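Local atomic coordinates of PrgZ (Enterococcus faecalis, PDB entry 4FAJ), a protein that serves as a membrane-tethered extracellular pheromone receptor that binds a peptide and, as a family 5 solute-binding protein, probably delivers it for uptake. Residues I84-L87 / A88-E92; Y226-S229 / Q230-V234; P447-A450 / N451-M454. All blocks are in the same frame, centred on the assembly; numbering follows the deposited sequence.

Interaction 1. Residues I84-L87 / A88-E92; sequences ITLL and ANVME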
loop_
_atom_site.group_PDB
_atom_site.type_symbol
_atom_site.label_atom_id
_atom_site.label_comp_id
_atom_site.label_asym_id
_atom_site.label_seq_id
_atom_site.Cartn_x
_atom_site.Cartn_y
_atom_site.Cartn_z
ATOM N N ILE A 84 -1.826 7.123 3.790
ATOM C CA ILE A 84 -2.706 6.164 4.452
ATOM C C ILE A 84 -2.450 6.087 5.960
ATOM O O ILE A 84 -3.404 6.064 6.736
ATOM C CB ILE A 84 -2.646 4.797 3.762
ATOM C CG1 ILE A 84 -3.443 4.868 2.457
ATOM C CG2 ILE A 84 -3.190 3.696 4.668
ATOM C CD1 ILE A 84 -3.278 3.642 1.573
ATOM N N THR A 85 -1.185 6.066 6.380
ATOM C CA THR A 85 -0.866 6.208 7.803
ATOM C C THR A 85 -1.427 7.502 8.434
ATOM O O THR A 85 -1.979 7.474 9.549
ATOM C CB THR A 85 0.658 6.115 8.051
ATOM O OG1 THR A 85 1.083 4.758 7.841
ATOM C CG2 THR A 85 1.009 6.538 9.495
ATOM N N LEU A 86 -1.312 8.630 7.733
ATOM C CA LEU A 86 -1.877 9.867 8.261
ATOM C C LEU A 86 -3.395 9.736 8.410
ATOM O O LEU A 86 -3.955 10.055 9.460
ATOM C CB LEU A 86 -1.564 11.054 7.368
ATOM C CG LEU A 86 -2.246 12.367 7.767
ATOM C CD1 LEU A 86 -1.848 12.788 9.175
ATOM C CD2 LEU A 86 -1.886 13.440 6.731
ATOM N N LEU A 87 -4.051 9.257 7.361
ATOM C CA LEU A 87 -5.514 9.111 7.383
ATOM C C LEU A 87 -5.968 8.100 8.445
ATOM O O LEU A 87 -7.009 8.302 9.085
ATOM C CB LEU A 87 -6.073 8.752 5.991
ATOM C CG LEU A 87 -6.141 9.870 4.949
ATOM C CD1 LEU A 87 -6.700 9.333 3.604
ATOM C CD2 LEU A 87 -6.957 11.058 5.412
ATOM N N ALA A 88 -5.195 7.034 8.665
ATOM C CA ALA A 88 -5.520 6.062 9.720
ATOM C C ALA A 88 -5.485 6.695 11.120
ATOM O O ALA A 88 -6.099 6.182 12.053
ATOM C CB ALA A 88 -4.591 4.841 9.646
ATOM N N ASN A 89 -4.808 7.834 11.240
ATOM C CA ASN A 89 -4.634 8.529 12.521
ATOM C C ASN A 89 -5.444 9.836 12.698
ATOM O O ASN A 89 -5.778 10.202 13.840
ATOM C CB ASN A 89 -3.148 8.757 12.760
ATOM C CG ASN A 89 -2.429 7.483 13.124
ATOM O OD1 ASN A 89 -2.521 7.017 14.259
ATOM N ND2 ASN A 89 -1.704 6.907 12.169
ATOM N N VAL A 90 -5.777 10.522 11.600
ATOM C CA VAL A 90 -6.676 11.677 11.676
ATOM C C VAL A 90 -8.122 11.341 11.304
ATOM O O VAL A 90 -9.027 12.125 11.582
ATOM C CB VAL A 90 -6.140 12.935 10.902
ATOM C CG1 VAL A 90 -4.779 13.365 11.464
ATOM C CG2 VAL A 90 -6.080 12.688 9.385
ATOM N N MET A 91 -8.347 10.159 10.725
ATOM C CA MET A 91 -9.684 9.673 10.430
ATOM C C MET A 91 -9.891 8.284 11.051
ATOM O O MET A 91 -8.988 7.733 11.694
ATOM C CB MET A 91 -9.935 9.634 8.915
ATOM C CG MET A 91 -9.927 10.998 8.262
ATOM S SD MET A 91 -10.608 10.994 6.608
ATOM C CE MET A 91 -12.380 10.940 6.921
ATOM N N GLU A 92 -11.097 7.755 10.890
ATOM C CA GLU A 92 -11.468 6.438 11.416
ATOM C C GLU A 92 -12.595 5.856 10.573
ATOM O O GLU A 92 -13.416 6.593 10.030
ATOM C CB GLU A 92 -11.931 6.565 12.870
ATOM C CG GLU A 92 -12.238 5.232 13.537
ATOM C CD GLU A 92 -12.612 5.385 14.985
ATOM O OE1 GLU A 92 -13.676 5.987 15.281
ATOM O OE2 GLU A 92 -11.841 4.886 15.827
#
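Thr85 and Asn89, one turn apart near the C-terminal end of helix 81-90, carry side chains that lie alongside each other and point the same way, Thr85 CG2 beside Asn89 ND2, while Thr85 OG1 is hydrogen-bonded to Gln81 OE1. The carboxamide of Asn89 turns back on the previous turn: its ND2 donates to Thr85 O at 2.7 Å. The acceptor lies in the plane of the amide, whereas the donor is tilted 29° from the carbonyl plane. With CG beside the backbone N (chi1 -73°), the amide can reach that carbonyl, to which Asn89 N makes just a weak bond. Asn89 N bonds chiefly to Leu86 O at 3.0 Å, from above the carbonyl plane. Val90 N approaches the same oxygen almost head-on at 2.8 Å, so two donors grip Leu86 O as the helix ends.

The apolar pairs meet differently. Leu86 crosses Val90 at a slant, CD1 against CG1 at 3.8 Å, and both pack on Ile255 of strand 252-257. Leu87 instead runs beside Met91, CD2 lying 3.8 Å from SD. Met91 is the first residue to leave helical geometry, yet its N still bonds Leu87 O at 2.8 Å.

Beyond the helix, Asn89 OD1 accepts from Tyr557 N and ND2 also donates to Tyr555 O. This buried amide is therefore bonded at both ends, which fixes its rotation and lets one polar group tie the helix end to a distant part of the chain.

Interaction 2. Residues Y226-S229 / Q230-V234; sequences YGVS and QKAIV
Tyr226 OH is approached by two partners, a water and the backbone of Val234. The water lies 2.7 Å from Tyr226 OH and donates to Val234 O at 2.6 Å, bridging the phenol to the main chain. Val234 N also points at Tyr226 OH, nearly straight (163°), but at 3.5 Å the bond is weak. The phenol is thus linked to both the N and the O of one residue, directly on one count and through the water on the other.

The ring itself lies beside the returning chain. Because CG is anti to the backbone N (chi1 -171°), the ring reaches along the loop, and Ala232 O sits over one face, offset toward the rim, 3.4 Å from Tyr226 CD2. That oxygen is also the acceptor for Gly227 N at 2.9 Å, with the donor above the carbonyl plane, so one carbonyl meets both an N-H and the aromatic face. Ile233 crosses Tyr226 at about a right angle, its CG2 lying 3.9 Å from Tyr226 CE1, and the same methyl also touches Gly227 CA. The glycine has a phi of 81°, a value that favours this residue.

At the far end of the loop, Ala232 N bonds Ser229 O, while Lys231 N bonds Ser229 OG at 3.2 Å. Outside the loop, Tyr226 packs on Ala218 and Ile219 of helix 216-222, and Gln230 OE1 accepts from Leu244 N.

The bond between Ala232 N and Ser229 O closes a type I beta turn, and the serine hydroxyl accepting from the N-H two residues on forms an ST turn; the beta turn reverses the chain in the connection between helix 216-222 and strand 239-243, with the ST turn at its start.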
loop_
_atom_site.group_PDB
_atom_site.type_symbol
_atom_site.label_atom_id
_atom_site.label_comp_id
_atom_site.label_asym_id
_atom_site.label_seq_id
_atom_site.Cartn_x
_atom_site.Cartn_y
_atom_site.Cartn_z
ATOM N N TYR A 226 -12.259 19.102 -2.547
ATOM C CA TYR A 226 -12.110 18.329 -1.324
ATOM C C TYR A 226 -10.709 17.727 -1.247
ATOM O O TYR A 226 -10.250 17.081 -2.181
ATOM C CB TYR A 226 -13.151 17.221 -1.176
ATOM C CG TYR A 226 -13.082 16.612 0.207
ATOM C CD1 TYR A 226 -12.204 15.575 0.486
ATOM C CD2 TYR A 226 -13.851 17.122 1.247
ATOM C CE1 TYR A 226 -12.115 15.031 1.762
ATOM C CE2 TYR A 226 -13.772 16.594 2.521
ATOM C CZ TYR A 226 -12.907 15.544 2.776
ATOM O OH TYR A 226 -12.821 15.018 4.046
ATOM N N GLY A 227 -10.036 17.953 -0.124
ATOM C CA GLY A 227 -8.711 17.385 0.115
ATOM C C GLY A 227 -7.568 18.150 -0.532
ATOM O O GLY A 227 -6.427 17.706 -0.465
ATOM N N VAL A 228 -7.859 19.307 -1.135
ATOM C CA VAL A 228 -6.820 20.129 -1.755
ATOM C C VAL A 228 -5.816 20.619 -0.705
ATOM O O VAL A 228 -4.631 20.764 -0.995
ATOM C CB VAL A 228 -7.414 21.327 -2.568
ATOM C CG1 VAL A 228 -7.877 22.473 -1.653
ATOM C CG2 VAL A 228 -6.400 21.831 -3.607
ATOM N N SER A 229 -6.283 20.822 0.522
ATOM C CA SER A 229 -5.416 21.255 1.614
ATOM C C SER A 229 -6.012 20.885 2.958
ATOM O O SER A 229 -7.141 20.397 3.041
ATOM C CB SER A 229 -5.217 22.780 1.568
ATOM O OG SER A 229 -6.375 23.454 2.037
ATOM N N GLN A 230 -5.236 21.153 4.007
ATOM C CA GLN A 230 -5.657 20.969 5.391
ATOM C C GLN A 230 -6.970 21.682 5.740
ATOM O O GLN A 230 -7.619 21.317 6.713
ATOM C CB GLN A 230 -4.556 21.455 6.346
ATOM C CG GLN A 230 -4.294 22.972 6.273
ATOM C CD GLN A 230 -3.137 23.424 7.149
ATOM O OE1 GLN A 230 -2.748 22.732 8.098
ATOM N NE2 GLN A 230 -2.584 24.600 6.841
ATOM N N LYS A 231 -7.337 22.707 4.969
ATOM C CA LYS A 231 -8.569 23.463 5.220
ATOM C C LYS A 231 -9.784 22.921 4.454
ATOM O O LYS A 231 -10.905 23.365 4.698
ATOM C CB LYS A 231 -8.364 24.944 4.875
ATOM C CG LYS A 231 -7.523 25.718 5.887
ATOM C CD LYS A 231 -7.232 27.126 5.368
ATOM C CE LYS A 231 -5.872 27.249 4.683
ATOM N NZ LYS A 231 -4.863 27.933 5.572
ATOM N N ALA A 232 -9.568 21.973 3.545
ATOM C CA ALA A 232 -10.641 21.456 2.689
ATOM C C ALA A 232 -11.002 20.000 3.030
ATOM O O ALA A 232 -11.354 19.217 2.149
ATOM C CB ALA A 232 -10.239 21.583 1.219
ATOM N N ILE A 233 -10.892 19.654 4.308
ATOM C CA ILE A 233 -11.281 18.325 4.808
ATOM C C ILE A 233 -12.005 18.477 6.140
ATOM O O ILE A 233 -11.837 19.479 6.832
ATOM C CB ILE A 233 -10.055 17.387 4.998
ATOM C CG1 ILE A 233 -9.044 17.987 5.980
ATOM C CG2 ILE A 233 -9.361 17.119 3.668
ATOM C CD1 ILE A 233 -7.862 17.060 6.300
ATOM N N VAL A 234 -12.816 17.475 6.477
ATOM C CA VAL A 234 -13.406 17.337 7.802
ATOM C C VAL A 234 -13.151 15.895 8.226
ATOM O O VAL A 234 -13.560 14.952 7.540
ATOM C CB VAL A 234 -14.920 17.644 7.811
ATOM C CG1 VAL A 234 -15.550 17.251 9.149
ATOM C CG2 VAL A 234 -15.158 19.130 7.554
HETATM O O HOH W 1 -15.095 14.518 5.499
#

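Interaction 3. Residues P447-A450 / N451-M454; sequences PIPA and NVFM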
loop_
_atom_site.group_PDB
_atom_site.type_symbol
_atom_site.label_atom_id
_atom_site.label_comp_id
_atom_site.label_asym_id
_atom_site.label_seq_id
_atom_site.Cartn_x
_atom_site.Cartn_y
_atom_site.Cartn_z
ATOM N N PRO A 447 15.927 9.085 -10.610
ATOM C CA PRO A 447 15.285 9.385 -9.334
ATOM C C PRO A 447 14.364 10.593 -9.421
ATOM O O PRO A 447 14.790 11.671 -9.876
ATOM C CB PRO A 447 16.466 9.697 -8.400
ATOM C CG PRO A 447 17.695 9.335 -9.157
ATOM C CD PRO A 447 17.359 9.441 -10.587
ATOM N N ILE A 448 13.123 10.424 -8.971
ATOM C CA ILE A 448 12.130 11.482 -9.021
ATOM C C ILE A 448 11.335 11.592 -7.722
ATOM O O ILE A 448 11.254 10.624 -6.941
ATOM C CB ILE A 448 11.137 11.298 -10.218
ATOM C CG1 ILE A 448 10.577 9.871 -10.269
ATOM C CG2 ILE A 448 11.825 11.629 -11.541
ATOM C CD1 ILE A 448 9.447 9.703 -11.263
ATOM N N PRO A 449 10.744 12.777 -7.480
ATOM C CA PRO A 449 9.862 12.976 -6.335
ATOM C C PRO A 449 8.615 12.095 -6.386
ATOM O O PRO A 449 8.154 11.731 -7.465
ATOM C CB PRO A 449 9.467 14.450 -6.444
ATOM C CG PRO A 449 10.484 15.064 -7.290
ATOM C CD PRO A 449 10.890 14.017 -8.262
ATOM N N ALA A 450 8.060 11.812 -5.217
ATOM C CA ALA A 450 6.947 10.880 -5.077
ATOM C C ALA A 450 5.696 11.299 -5.849
ATOM O O ALA A 450 5.075 10.461 -6.492
ATOM C CB ALA A 450 6.611 10.675 -3.596
ATOM N N ASN A 451 5.327 12.578 -5.796
ATOM C CA ASN A 451 4.134 13.034 -6.528
ATOM C C ASN A 451 4.279 12.895 -8.048
ATOM O O ASN A 451 3.323 12.530 -8.724
ATOM C CB ASN A 451 3.715 14.462 -6.129
ATOM C CG ASN A 451 4.713 15.523 -6.539
ATOM O OD1 ASN A 451 5.925 15.295 -6.583
ATOM N ND2 ASN A 451 4.200 16.711 -6.832
ATOM N N VAL A 452 5.476 13.160 -8.572
ATOM C CA VAL A 452 5.773 12.965 -9.993
ATOM C C VAL A 452 5.778 11.467 -10.363
ATOM O O VAL A 452 5.254 11.073 -11.407
ATOM C CB VAL A 452 7.127 13.615 -10.395
ATOM C CG1 VAL A 452 7.458 13.323 -11.854
ATOM C CG2 VAL A 452 7.098 15.138 -10.151
ATOM N N PHE A 453 6.366 10.649 -9.494
ATOM C CA PHE A 453 6.420 9.201 -9.688
ATOM C C PHE A 453 4.996 8.618 -9.757
ATOM O O PHE A 453 4.681 7.873 -10.675
ATOM C CB PHE A 453 7.228 8.561 -8.543
ATOM C CG PHE A 453 7.742 7.171 -8.822
ATOM C CD1 PHE A 453 7.356 6.432 -9.947
ATOM C CD2 PHE A 453 8.599 6.571 -7.903
ATOM C CE1 PHE A 453 7.841 5.144 -10.157
ATOM C CE2 PHE A 453 9.079 5.281 -8.114
ATOM C CZ PHE A 453 8.691 4.569 -9.236
ATOM N N MET A 454 4.127 8.976 -8.814
ATOM C CA MET A 454 2.750 8.464 -8.832
ATOM C C MET A 454 2.036 8.817 -10.127
ATOM O O MET A 454 1.352 7.973 -10.705
ATOM C CB MET A 454 1.935 8.974 -7.638
ATOM C CG MET A 454 2.402 8.430 -6.296
ATOM S SD MET A 454 1.860 6.744 -5.973
ATOM C CE MET A 454 0.233 7.068 -5.297
#
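Ile448, the last residue of strand 442-448, meets Phe453 in the first turn of helix 450-459, at the strand-to-helix corner of a beta-alpha-beta crossover: strands 442-448 and 464-470 both run parallel to strand 412-418. The bump is the tip of Ile448. With CG1 between the backbone N and the carbonyl carbon (chi1 49°), CD1 reaches into the hollow formed by the Val452-Phe453 backbone, bounded by Val452 CG1 at 4.2 Å and Phe453 CB at 3.7 Å. The two side chains cross at about a right angle, and Ile448 CD1 meets the Phe453 ring obliquely, 3.9 Å from CG. Both residues also touch Leu416 of strand 412-418, so the corner packs against the sheet, while Phe453 and Met454 reach apolar side chains of the bound peptide.

Pro449, at the N-cap position, is a second bump. Its CD lies 4.3 Å from Val452 CB, and on the same ring CB rests 3.6 Å from Asn451 OD1. That amide oxygen turns back over the helix start, where Val452 N offers it a weak bond.

Two backbone bonds open the helix: Phe453 N to Pro449 O at 2.9 Å, with a C=O...N angle of 162°, and Met454 N to Ala450 O, also 2.9 Å. The tip of the isoleucine, CD1, comes 3.4 Å from Phe453 CA.

In the fold
Interaction 1 is the most buried of the three and stays within helix 81-90. Interactions 2 and 3 are partly buried: the former keeps to the loop between helix 216-222 and strand 239-243, the latter joins strand 442-448 to helix 450-459. Interactions 1 and 2 touch where Met91 CE packs on Val234 O at 4.2 Å, whereas interaction 3 sits apart, its nearest atoms about 8 Å from interaction 1. Chemistry follows place: a helix end finished by a buried amide, a loop held by backbone, hydroxyl and water bonds, and a corner filled mainly by apolar groups. Interactions 1 and 3 both contribute side chains to the bound peptide's surroundings; interactions 2 and 3 both lie away from the zinc sites.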